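Local coordinates for protein SidF, inhibitor of growth family, member 3 (Legionella pneumophila subsp. pneumophila, PDB 4FYE) that is a phosphoinositide phosphatase that probably removes the 3-phosphate from phosphatidylinositol 3,4,5-trisphosphate, at residues His29-Tyr34 against Ile79-Ala84; Pro35-Val40 against Pro64-Pro69; Ile72-Asn77 against Thr712-Gly717; Glu143-Val148 against Ala737-Ile742. The protein carries 1 engineered substitution. One frame throughout, in Å; residues are numbered along the deposited sequence.

Contact 1: residues His29-Tyr34 against Ile79-Ala84; sequences HLAYGY and IDNLVA
Asn81, on helix 71-92, grips the backbone of Ala31 with both ends of its amide, and these two hydrogen bonds carry the contact. Ala31 N donates to Asn81 OD1 at 2.8 Å, nearly straight (162°), and Asn81 ND2 donates to Ala31 O at 3.1 Å. Each acceptor is met in its carbonyl plane on a lone pair, and Ala31 O lies close to the plane of the Asn81 amide, so the primary amide pairs with the N-H and C=O of one residue, as a peptide group might. With CG beside the backbone N (chi1 -70°), the amide leaves the helix facing the loop. Asparagine suits the place because one short group both accepts and donates; its ND2 also reaches Gly713 O.

The apolar part is small. Ala31 CB is in van der Waals contact with Asp80 CB at 3.9 Å, the small alanine fitting against the helix, while the Asp80 carboxylate has its salt bridge with Lys113. Leu30 flanks the amide: its CD1 comes to 3.9 Å from Asn81 ND2 and also lies over one face of the Tyr32 ring, off toward its rim.

The grip is thus a main-chain one: the N-H and carbonyl of Ala31 are both satisfied, although the loop has no regular secondary structure to pair them.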
loop_
_atom_site.group_PDB
_atom_site.type_symbol
_atom_site.label_atom_id
_atom_site.label_comp_id
_atom_site.label_asym_id
_atom_site.label_seq_id
_atom_site.Cartn_x
_atom_site.Cartn_y
_atom_site.Cartn_z
ATOM N N HIS A 29 7.276 21.439 5.900
ATOM C CA HIS A 29 8.333 20.549 5.431
ATOM C C HIS A 29 8.640 20.561 3.926
ATOM O O HIS A 29 9.732 20.176 3.492
ATOM C CB HIS A 29 8.035 19.142 5.940
ATOM C CG HIS A 29 7.945 19.066 7.460
ATOM N ND1 HIS A 29 8.808 19.743 8.292
ATOM C CD2 HIS A 29 7.067 18.376 8.282
ATOM C CE1 HIS A 29 8.474 19.505 9.566
ATOM N NE2 HIS A 29 7.400 18.673 9.565
ATOM N N LEU A 30 7.690 20.981 3.104
ATOM C CA LEU A 30 7.906 20.970 1.663
ATOM C C LEU A 30 6.726 21.689 1.012
ATOM O O LEU A 30 5.695 21.914 1.656
ATOM C CB LEU A 30 8.055 19.523 1.157
ATOM C CG LEU A 30 6.766 18.690 1.000
ATOM C CD1 LEU A 30 6.448 18.330 -0.462
ATOM C CD2 LEU A 30 6.907 17.444 1.830
ATOM N N ALA A 31 6.874 22.058 -0.249
ATOM C CA ALA A 31 5.828 22.824 -0.897
ATOM C C ALA A 31 4.804 21.932 -1.560
ATOM O O ALA A 31 5.125 21.066 -2.371
ATOM C CB ALA A 31 6.414 23.781 -1.902
ATOM N N TYR A 32 3.559 22.154 -1.193
ATOM C CA TYR A 32 2.435 21.438 -1.808
ATOM C C TYR A 32 1.598 22.221 -2.839
ATOM O O TYR A 32 0.910 21.582 -3.649
ATOM C CB TYR A 32 1.529 21.032 -0.695
ATOM C CG TYR A 32 2.108 19.986 0.153
ATOM C CD1 TYR A 32 1.991 18.614 -0.219
ATOM C CD2 TYR A 32 2.750 20.311 1.346
ATOM C CE1 TYR A 32 2.503 17.601 0.592
ATOM C CE2 TYR A 32 3.271 19.298 2.163
ATOM C CZ TYR A 32 3.143 17.969 1.788
ATOM O OH TYR A 32 3.604 16.992 2.633
ATOM N N GLY A 33 1.664 23.567 -2.793
ATOM C CA GLY A 33 0.944 24.485 -3.668
ATOM C C GLY A 33 -0.563 24.425 -3.421
ATOM O O GLY A 33 -1.011 23.907 -2.395
ATOM N N TYR A 34 -1.354 24.909 -4.382
ATOM C CA TYR A 34 -2.780 25.042 -4.187
ATOM C C TYR A 34 -3.097 25.707 -2.818
ATOM O O TYR A 34 -3.780 25.125 -1.958
ATOM C CB TYR A 34 -3.479 23.679 -4.359
ATOM C CG TYR A 34 -3.113 22.934 -5.653
ATOM C CD1 TYR A 34 -3.904 23.084 -6.839
ATOM C CD2 TYR A 34 -1.966 22.125 -5.729
ATOM C CE1 TYR A 34 -3.570 22.440 -8.026
ATOM C CE2 TYR A 34 -1.613 21.497 -6.930
ATOM C CZ TYR A 34 -2.433 21.631 -8.062
ATOM O OH TYR A 34 -2.089 20.973 -9.251
ATOM N N ILE A 79 9.663 24.000 -8.616
ATOM C CA ILE A 79 10.744 24.945 -8.382
ATOM C C ILE A 79 11.228 24.872 -6.902
ATOM O O ILE A 79 12.403 24.679 -6.627
ATOM C CB ILE A 79 10.355 26.395 -8.689
ATOM C CG1 ILE A 79 9.764 26.631 -10.096
ATOM C CG2 ILE A 79 11.491 27.333 -8.403
ATOM C CD1 ILE A 79 10.647 26.430 -11.262
ATOM N N ASP A 80 10.307 24.994 -5.959
ATOM C CA ASP A 80 10.619 25.198 -4.561
ATOM C C ASP A 80 11.242 23.961 -3.987
ATOM O O ASP A 80 12.170 24.063 -3.175
ATOM C CB ASP A 80 9.341 25.505 -3.738
ATOM C CG ASP A 80 8.743 26.887 -4.048
ATOM O OD1 ASP A 80 9.432 27.760 -4.643
ATOM O OD2 ASP A 80 7.554 27.107 -3.705
ATOM N N ASN A 81 10.706 22.804 -4.381
ATOM C CA ASN A 81 11.147 21.540 -3.803
ATOM C C ASN A 81 12.558 21.191 -4.319
ATOM O O ASN A 81 13.369 20.738 -3.572
ATOM C CB ASN A 81 10.131 20.408 -3.994
ATOM C CG ASN A 81 8.835 20.597 -3.152
ATOM O OD1 ASN A 81 8.850 21.170 -2.081
ATOM N ND2 ASN A 81 7.725 20.095 -3.648
ATOM N N LEU A 82 12.862 21.492 -5.571
ATOM C CA LEU A 82 14.205 21.310 -6.078
ATOM C C LEU A 82 15.140 22.359 -5.417
ATOM O O LEU A 82 16.297 22.043 -5.026
ATOM C CB LEU A 82 14.198 21.452 -7.610
ATOM C CG LEU A 82 15.362 21.003 -8.507
ATOM C CD1 LEU A 82 15.585 21.926 -9.724
ATOM C CD2 LEU A 82 16.644 20.899 -7.729
ATOM N N VAL A 83 14.648 23.594 -5.266
ATOM C CA VAL A 83 15.476 24.652 -4.629
ATOM C C VAL A 83 15.886 24.224 -3.268
ATOM O O VAL A 83 17.011 24.469 -2.885
ATOM C CB VAL A 83 14.770 25.990 -4.460
ATOM C CG1 VAL A 83 15.416 26.813 -3.334
ATOM C CG2 VAL A 83 14.863 26.749 -5.764
ATOM N N ALA A 84 14.982 23.563 -2.549
ATOM C CA ALA A 84 15.299 23.096 -1.190
ATOM C C ALA A 84 16.384 22.000 -1.252
ATOM O O ALA A 84 17.398 22.103 -0.589
ATOM C CB ALA A 84 14.043 22.615 -0.451
#

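Contact 2: residues Pro35-Val40 against Pro64-Pro69; sequences PGERQV and PVTGQP
Glu37 reaches from the end of its loop to Thr66 and Gly67, and its CB already points toward them. CG stands anti to the backbone N (chi1 155°), and the chain beyond it is extended, which carries the carboxylate the full length of a glutamate across the gap. On the way CG passes Thr66 CG2 at 4.1 Å, the two side chains crossing at a slant, and CD lies 3.7 Å from Thr66 CB. Thr66 CB and CG2 thus lie beside the stem of the acid, while the threonine OG1 accepts a hydrogen bond from Gln57 N.

Segment 35-40 leads into strand 39-42, an outermost strand of the mixed six-stranded sheet, whereas segment 64-69 belongs to the loop that runs from strand 50-55, its neighbour in the sheet, to helix 71-92. The acid thus ties the approach to the edge strand to the loop leaving the next one, and its side chain also touches Val54 of that strand.

At the tip the two oxygens divide the work. OE2 accepts from Gly67 N at 2.7 Å, met on its syn side and 23° out of the carboxylate plane. Gly67 has positive phi (71°), which glycine adopts easily. OE1 accepts a hydrogen bond from a water, OE1 to water oxygen 2.7 Å, and the same water accepts the N-H of Gln68, its oxygen lying 2.9 Å from Gln68 N.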
loop_
_atom_site.group_PDB
_atom_site.type_symbol
_atom_site.label_atom_id
_atom_site.label_comp_id
_atom_site.label_asym_id
_atom_site.label_seq_id
_atom_site.Cartn_x
_atom_site.Cartn_y
_atom_site.Cartn_z
ATOM N N PRO A 35 -2.619 26.940 -2.617
ATOM C CA PRO A 35 -2.946 27.604 -1.339
ATOM C C PRO A 35 -4.483 27.668 -1.023
ATOM O O PRO A 35 -5.295 27.899 -1.897
ATOM C CB PRO A 35 -2.332 28.999 -1.489
ATOM C CG PRO A 35 -2.276 29.258 -2.988
ATOM C CD PRO A 35 -2.050 27.874 -3.611
ATOM N N GLY A 36 -4.873 27.400 0.215
ATOM C CA GLY A 36 -6.287 27.385 0.557
ATOM C C GLY A 36 -6.992 26.116 0.136
ATOM O O GLY A 36 -8.083 25.881 0.586
ATOM N N GLU A 37 -6.400 25.272 -0.707
ATOM C CA GLU A 37 -6.972 23.926 -0.876
ATOM C C GLU A 37 -6.107 22.934 -0.082
ATOM O O GLU A 37 -6.648 22.219 0.760
ATOM C CB GLU A 37 -7.185 23.506 -2.334
ATOM C CG GLU A 37 -7.198 21.973 -2.544
ATOM C CD GLU A 37 -7.225 21.465 -4.046
ATOM O OE1 GLU A 37 -7.142 22.254 -5.042
ATOM O OE2 GLU A 37 -7.351 20.221 -4.265
ATOM N N ARG A 38 -4.779 22.941 -0.293
ATOM C CA ARG A 38 -3.842 22.027 0.456
ATOM C C ARG A 38 -3.414 22.714 1.752
ATOM O O ARG A 38 -2.421 23.453 1.819
ATOM C CB ARG A 38 -2.655 21.555 -0.402
ATOM C CG ARG A 38 -3.070 20.633 -1.563
ATOM C CD ARG A 38 -1.871 20.260 -2.398
ATOM N NE ARG A 38 -2.226 19.325 -3.448
ATOM C CZ ARG A 38 -1.375 18.780 -4.322
ATOM N NH1 ARG A 38 -0.084 19.093 -4.327
ATOM N NH2 ARG A 38 -1.821 17.920 -5.221
ATOM N N GLN A 39 -4.185 22.486 2.795
ATOM C CA GLN A 39 -3.938 23.209 3.993
ATOM C C GLN A 39 -3.085 22.400 4.935
ATOM O O GLN A 39 -3.224 21.177 5.028
ATOM C CB GLN A 39 -5.259 23.594 4.578
ATOM C CG GLN A 39 -5.993 24.458 3.560
ATOM C CD GLN A 39 -6.911 25.399 4.279
ATOM O OE1 GLN A 39 -7.816 24.955 4.997
ATOM N NE2 GLN A 39 -6.625 26.705 4.180
ATOM N N VAL A 40 -2.177 23.096 5.593
ATOM C CA VAL A 40 -1.196 22.480 6.432
ATOM C C VAL A 40 -1.350 22.866 7.895
ATOM O O VAL A 40 -1.652 24.022 8.237
ATOM C CB VAL A 40 0.212 22.815 5.941
ATOM C CG1 VAL A 40 1.229 21.906 6.618
ATOM C CG2 VAL A 40 0.279 22.609 4.444
ATOM N N PRO A 64 -16.090 18.592 -9.320
ATOM C CA PRO A 64 -15.044 19.017 -8.366
ATOM C C PRO A 64 -14.070 20.076 -8.872
ATOM O O PRO A 64 -13.559 19.965 -9.968
ATOM C CB PRO A 64 -14.174 17.736 -8.167
ATOM C CG PRO A 64 -15.011 16.589 -8.627
ATOM C CD PRO A 64 -16.131 17.128 -9.509
ATOM N N VAL A 65 -13.668 20.972 -7.997
ATOM C CA VAL A 65 -12.755 22.008 -8.382
ATOM C C VAL A 65 -11.469 21.791 -7.605
ATOM O O VAL A 65 -10.418 22.353 -7.926
ATOM C CB VAL A 65 -13.479 23.341 -8.094
ATOM C CG1 VAL A 65 -12.564 24.400 -7.480
ATOM C CG2 VAL A 65 -14.282 23.774 -9.343
ATOM N N THR A 66 -11.535 20.943 -6.583
ATOM C CA THR A 66 -10.344 20.544 -5.887
ATOM C C THR A 66 -9.804 19.293 -6.563
ATOM O O THR A 66 -10.530 18.572 -7.312
ATOM C CB THR A 66 -10.672 20.223 -4.422
ATOM O OG1 THR A 66 -11.792 19.331 -4.355
ATOM C CG2 THR A 66 -11.076 21.511 -3.639
ATOM N N GLY A 67 -8.539 18.979 -6.312
ATOM C CA GLY A 67 -7.989 17.743 -6.877
ATOM C C GLY A 67 -7.805 17.874 -8.402
ATOM O O GLY A 67 -7.790 16.885 -9.146
ATOM N N GLN A 68 -7.621 19.098 -8.874
ATOM C CA GLN A 68 -7.580 19.343 -10.283
ATOM C C GLN A 68 -6.179 19.803 -10.652
ATOM O O GLN A 68 -5.657 20.672 -9.997
ATOM C CB GLN A 68 -8.647 20.394 -10.552
ATOM C CG GLN A 68 -9.353 20.191 -11.859
ATOM C CD GLN A 68 -10.318 19.008 -11.900
ATOM O OE1 GLN A 68 -10.256 18.209 -12.777
ATOM N NE2 GLN A 68 -11.237 18.973 -11.021
ATOM N N PRO A 69 -5.515 19.217 -11.685
ATOM C CA PRO A 69 -4.092 19.713 -11.901
ATOM C C PRO A 69 -4.047 21.112 -12.378
ATOM O O PRO A 69 -4.857 21.526 -13.223
ATOM C CB PRO A 69 -3.564 18.878 -13.032
ATOM C CG PRO A 69 -4.527 17.750 -13.152
ATOM C CD PRO A 69 -5.857 18.149 -12.615
HETATM O O HOH W 1 -7.387 21.729 -7.724
#

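Contact 3: residues Ile72-Asn77 against Thr712-Gly717; sequences IQEANN and TGVSGG
The carboxylate of Glu74 meets Ser715 with both oxygens, but at different inclinations to its plane. OE2 is met on its syn side, 21° out of the carboxylate plane, by the serine hydroxyl, which donates over 2.6 Å from Ser715 OG. OE1 is met from above the plane, 42° out of it, by Ser715 N at 2.8 Å. Serine fits because its N-H and hydroxyl together span a carboxylate. A bend at chi2 (-66°) brings the acid off the helix to them.

The group is buried, and OE2 has two partners, Ser715 OG and Tyr34 OH, while Ser715 OG also hydrogen-bonds with Arg38 NH2 and Thr709 OG1. The nearby arginine would tend to stabilise a charged acid. Phe733 and Val736 pack on the Glu74 side chain.

One helical turn on, Asn77 CB lies 3.4 Å from Gly713 O, and Val714 CG2 lies 3.9 Å from Glu74 O. Gly713, with positive phi, is the first residue to leave the helical conformation after helix 701-712, which glycine does readily. The arrangement is a bidentate bond from side chain to loop, one carboxylate accepting both the backbone N-H and the hydroxyl of a serine; it joins helix 71-92 to the chain just beyond the C-terminal end of helix 701-712.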
loop_
_atom_site.group_PDB
_atom_site.type_symbol
_atom_site.label_atom_id
_atom_site.label_comp_id
_atom_site.label_asym_id
_atom_site.label_seq_id
_atom_site.Cartn_x
_atom_site.Cartn_y
_atom_site.Cartn_z
ATOM N N ILE A 72 0.755 25.870 -13.382
ATOM C CA ILE A 72 1.416 26.875 -12.526
ATOM C C ILE A 72 1.787 26.403 -11.115
ATOM O O ILE A 72 2.942 26.552 -10.700
ATOM C CB ILE A 72 0.632 28.171 -12.462
ATOM C CG1 ILE A 72 0.489 28.671 -13.899
ATOM C CG2 ILE A 72 1.422 29.227 -11.639
ATOM C CD1 ILE A 72 -0.417 29.901 -13.981
ATOM N N GLN A 73 0.819 25.827 -10.410
ATOM C CA GLN A 73 1.055 25.307 -9.079
ATOM C C GLN A 73 2.102 24.213 -9.085
ATOM O O GLN A 73 2.967 24.236 -8.235
ATOM C CB GLN A 73 -0.223 24.825 -8.394
ATOM C CG GLN A 73 -1.271 25.904 -8.261
ATOM C CD GLN A 73 -0.781 27.030 -7.397
ATOM O OE1 GLN A 73 -0.330 26.793 -6.262
ATOM N NE2 GLN A 73 -0.821 28.260 -7.929
ATOM N N GLU A 74 2.054 23.301 -10.044
ATOM C CA GLU A 74 2.998 22.191 -10.068
ATOM C C GLU A 74 4.392 22.721 -10.387
ATOM O O GLU A 74 5.379 22.244 -9.856
ATOM C CB GLU A 74 2.597 21.139 -11.124
ATOM C CG GLU A 74 1.221 20.504 -10.866
ATOM C CD GLU A 74 1.167 19.651 -9.581
ATOM O OE1 GLU A 74 2.211 19.244 -9.020
ATOM O OE2 GLU A 74 0.055 19.397 -9.107
ATOM N N ALA A 75 4.457 23.666 -11.305
ATOM C CA ALA A 75 5.697 24.380 -11.571
ATOM C C ALA A 75 6.274 25.025 -10.316
ATOM O O ALA A 75 7.463 24.873 -10.057
ATOM C CB ALA A 75 5.485 25.412 -12.632
ATOM N N ASN A 76 5.441 25.718 -9.526
ATOM C CA ASN A 76 5.907 26.260 -8.242
ATOM C C ASN A 76 6.396 25.189 -7.296
ATOM O O ASN A 76 7.440 25.376 -6.704
ATOM C CB ASN A 76 4.849 27.056 -7.529
ATOM C CG ASN A 76 4.539 28.384 -8.202
ATOM O OD1 ASN A 76 5.149 28.775 -9.170
ATOM N ND2 ASN A 76 3.528 29.033 -7.713
ATOM N N ASN A 77 5.667 24.075 -7.159
ATOM C CA ASN A 77 6.102 22.949 -6.329
ATOM C C ASN A 77 7.454 22.390 -6.765
ATOM O O ASN A 77 8.375 22.219 -5.985
ATOM C CB ASN A 77 5.073 21.820 -6.377
ATOM C CG ASN A 77 3.805 22.201 -5.679
ATOM O OD1 ASN A 77 3.795 23.155 -4.906
ATOM N ND2 ASN A 77 2.720 21.482 -5.959
ATOM N N THR A 712 7.461 12.848 -4.364
ATOM C CA THR A 712 8.362 13.272 -5.472
ATOM C C THR A 712 8.526 14.756 -5.562
ATOM O O THR A 712 9.395 15.208 -6.267
ATOM C CB THR A 712 7.951 12.746 -6.888
ATOM O OG1 THR A 712 6.726 13.393 -7.293
ATOM C CG2 THR A 712 7.744 11.151 -6.878
ATOM N N GLY A 713 7.753 15.541 -4.818
ATOM C CA GLY A 713 7.808 16.977 -5.075
ATOM C C GLY A 713 6.780 17.566 -6.059
ATOM O O GLY A 713 6.568 18.778 -6.045
ATOM N N VAL A 714 6.049 16.720 -6.800
ATOM C CA VAL A 714 5.095 17.149 -7.840
ATOM C C VAL A 714 3.864 16.204 -7.836
ATOM O O VAL A 714 3.902 15.078 -7.316
ATOM C CB VAL A 714 5.955 17.124 -9.103
ATOM C CG1 VAL A 714 5.709 15.961 -10.064
ATOM C CG2 VAL A 714 6.300 18.481 -9.630
ATOM N N SER A 715 2.727 16.611 -8.367
ATOM C CA SER A 715 1.608 15.634 -8.350
ATOM C C SER A 715 1.800 14.485 -9.350
ATOM O O SER A 715 2.745 14.459 -10.175
ATOM C CB SER A 715 0.256 16.288 -8.549
ATOM O OG SER A 715 0.017 17.280 -7.560
ATOM N N GLY A 716 0.911 13.509 -9.257
ATOM C CA GLY A 716 0.956 12.431 -10.187
ATOM C C GLY A 716 0.150 11.239 -9.690
ATOM O O GLY A 716 -0.841 11.376 -8.986
ATOM N N GLY A 717 0.811 10.101 -9.890
ATOM C CA GLY A 717 0.261 8.923 -10.370
ATOM C C GLY A 717 0.465 9.017 -11.873
ATOM O O GLY A 717 -0.133 9.875 -12.505
#

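Contact 4: residues Glu143-Val148 against Ala737-Ile742; sequences EQLAKV and ANFAKI
Phe739 brings its ring end against Leu145 and Val148, which lie on one side of helix 136-163 because they are three residues apart. The tight part is at the tip of the ring: CZ stands 3.8 Å from Val148 CG1, and CE2 is 4.1 Å from the same methyl. The valine and phenylalanine side chains cross at about a right angle, and CG1, anti to the backbone N (chi1 159°), is the branch that does the touching. Leu145 is less close, its CG 4.3 Å from Phe739 CZ. Both aliphatic groups approach the ring obliquely. With CA atoms no nearer than the 9.5 Å between Val148 and Phe739, a phenylalanine is long enough to bridge the backbones, and the branched aliphatic side chains present their carbons to it.

Away from the ring the contact thins out. Asn738 points toward the other helix, yet its side chain stays 6.3 Å from segment 143-148; it touches Glu149, one residue beyond the segment, and its OD1 takes a weak bond from Lys741 NZ. Glu143, Ala146 and Lys147 sit on exposed positions, where the glutamate and lysine can hold their charges in solvent.

Helix 733-741 is kinked here, its regular bonding interrupted at Phe739 and Ala740. The ring it carries also touches Leu152 further along helix 136-163 and Glu74 of helix 71-92, while Val148 reaches Ala75 and Leu145 reaches Val71, so three helices meet round the phenylalanine.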
loop_
_atom_site.group_PDB
_atom_site.type_symbol
_atom_site.label_atom_id
_atom_site.label_comp_id
_atom_site.label_asym_id
_atom_site.label_seq_id
_atom_site.Cartn_x
_atom_site.Cartn_y
_atom_site.Cartn_z
ATOM N N GLU A 143 -0.950 22.043 -23.908
ATOM C CA GLU A 143 0.019 22.911 -24.548
ATOM C C GLU A 143 0.749 23.708 -23.527
ATOM O O GLU A 143 1.881 24.027 -23.736
ATOM C CB GLU A 143 -0.583 23.908 -25.523
ATOM C CG GLU A 143 -0.945 23.283 -26.844
ATOM C CD GLU A 143 -1.633 24.251 -27.802
ATOM O OE1 GLU A 143 -1.212 25.442 -27.865
ATOM O OE2 GLU A 143 -2.590 23.798 -28.491
ATOM N N GLN A 144 0.074 24.087 -22.447
ATOM C CA GLN A 144 0.708 24.945 -21.492
ATOM C C GLN A 144 1.743 24.093 -20.773
ATOM O O GLN A 144 2.909 24.458 -20.614
ATOM C CB GLN A 144 -0.329 25.526 -20.527
ATOM C CG GLN A 144 -1.372 26.418 -21.172
ATOM C CD GLN A 144 -0.814 27.441 -22.132
ATOM O OE1 GLN A 144 0.102 28.253 -21.807
ATOM N NE2 GLN A 144 -1.339 27.401 -23.342
ATOM N N LEU A 145 1.316 22.895 -20.442
ATOM C CA LEU A 145 2.154 21.982 -19.804
ATOM C C LEU A 145 3.433 21.727 -20.563
ATOM O O LEU A 145 4.449 21.693 -19.913
ATOM C CB LEU A 145 1.389 20.700 -19.524
ATOM C CG LEU A 145 1.996 19.655 -18.612
ATOM C CD1 LEU A 145 0.961 18.829 -17.862
ATOM C CD2 LEU A 145 2.827 18.775 -19.535
ATOM N N ALA A 146 3.403 21.533 -21.888
ATOM C CA ALA A 146 4.653 21.283 -22.630
ATOM C C ALA A 146 5.553 22.552 -22.572
ATOM O O ALA A 146 6.772 22.476 -22.407
ATOM C CB ALA A 146 4.374 20.905 -24.099
ATOM N N LYS A 147 4.940 23.704 -22.717
ATOM C CA LYS A 147 5.635 24.943 -22.511
ATOM C C LYS A 147 6.402 24.932 -21.179
ATOM O O LYS A 147 7.571 25.191 -21.107
ATOM C CB LYS A 147 4.605 26.080 -22.479
ATOM C CG LYS A 147 4.604 27.096 -23.637
ATOM C CD LYS A 147 3.694 26.722 -24.789
ATOM C CE LYS A 147 2.671 27.828 -25.095
ATOM N NZ LYS A 147 3.030 29.018 -25.953
ATOM N N VAL A 148 5.696 24.672 -20.101
ATOM C CA VAL A 148 6.258 24.733 -18.777
ATOM C C VAL A 148 7.351 23.689 -18.543
ATOM O O VAL A 148 8.346 23.982 -17.868
ATOM C CB VAL A 148 5.108 24.590 -17.748
ATOM C CG1 VAL A 148 5.601 24.145 -16.402
ATOM C CG2 VAL A 148 4.412 25.937 -17.613
ATOM N N ALA A 737 3.165 14.224 -13.405
ATOM C CA ALA A 737 4.166 13.284 -12.855
ATOM C C ALA A 737 5.456 13.291 -13.668
ATOM O O ALA A 737 6.540 13.258 -13.084
ATOM C CB ALA A 737 3.647 11.845 -12.763
ATOM N N ASN A 738 5.366 13.346 -14.990
ATOM C CA ASN A 738 6.614 13.525 -15.774
ATOM C C ASN A 738 7.599 14.507 -15.208
ATOM O O ASN A 738 8.773 14.243 -15.274
ATOM C CB ASN A 738 6.293 13.829 -17.218
ATOM C CG ASN A 738 5.667 12.623 -17.899
ATOM O OD1 ASN A 738 5.961 11.475 -17.508
ATOM N ND2 ASN A 738 4.782 12.850 -18.871
ATOM N N PHE A 739 7.141 15.622 -14.662
ATOM C CA PHE A 739 8.052 16.635 -14.156
ATOM C C PHE A 739 9.159 16.033 -13.306
ATOM O O PHE A 739 10.297 16.473 -13.361
ATOM C CB PHE A 739 7.302 17.687 -13.346
ATOM C CG PHE A 739 6.515 18.649 -14.178
ATOM C CD1 PHE A 739 6.448 18.507 -15.544
ATOM C CD2 PHE A 739 5.836 19.690 -13.587
ATOM C CE1 PHE A 739 5.718 19.387 -16.309
ATOM C CE2 PHE A 739 5.106 20.576 -14.344
ATOM C CZ PHE A 739 5.048 20.424 -15.709
ATOM N N ALA A 740 8.813 15.031 -12.514
ATOM C CA ALA A 740 9.761 14.379 -11.622
ATOM C C ALA A 740 10.883 13.695 -12.384
ATOM O O ALA A 740 12.022 13.671 -11.944
ATOM C CB ALA A 740 9.045 13.383 -10.734
ATOM N N LYS A 741 10.535 13.092 -13.507
ATOM C CA LYS A 741 11.493 12.405 -14.360
ATOM C C LYS A 741 12.574 13.257 -15.029
ATOM O O LYS A 741 13.706 12.809 -15.166
ATOM C CB LYS A 741 10.767 11.557 -15.402
ATOM C CG LYS A 741 10.242 10.247 -14.850
ATOM C CD LYS A 741 9.078 9.735 -15.673
ATOM C CE LYS A 741 9.499 9.465 -17.104
ATOM N NZ LYS A 741 9.204 10.615 -18.001
ATOM N N ILE A 742 12.236 14.467 -15.461
ATOM C CA ILE A 742 13.035 15.177 -16.458
ATOM C C ILE A 742 14.493 15.399 -16.073
ATOM O O ILE A 742 14.817 15.715 -14.932
ATOM C CB ILE A 742 12.427 16.545 -16.827
ATOM C CG1 ILE A 742 12.444 17.489 -15.629
ATOM C CG2 ILE A 742 11.021 16.381 -17.378
ATOM C CD1 ILE A 742 11.473 18.639 -15.765
#

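Contact 3 lies in the middle of the group: its centre is about 8 Å from that of contact 1, 9 Å from contact 4 and 12 Å from contact 2. Contacts 1 and 3 share helix 71-92, and Gln73 OE1 probably accepts a hydrogen bond from Tyr34 N, 2.9 Å apart, between them. Contact 2 is nested in the loop closed by contact 1 and joins it through Arg38 NH1 and Tyr32 O, 2.8 Å apart. Toward contact 4, Val714 CG2 packs 3.9 Å from Phe739 CB. Contacts 2 and 4 do not touch, their nearest atoms being about 7 Å apart. All four lie on one side of the chain's centre, uniting its two terminal regions.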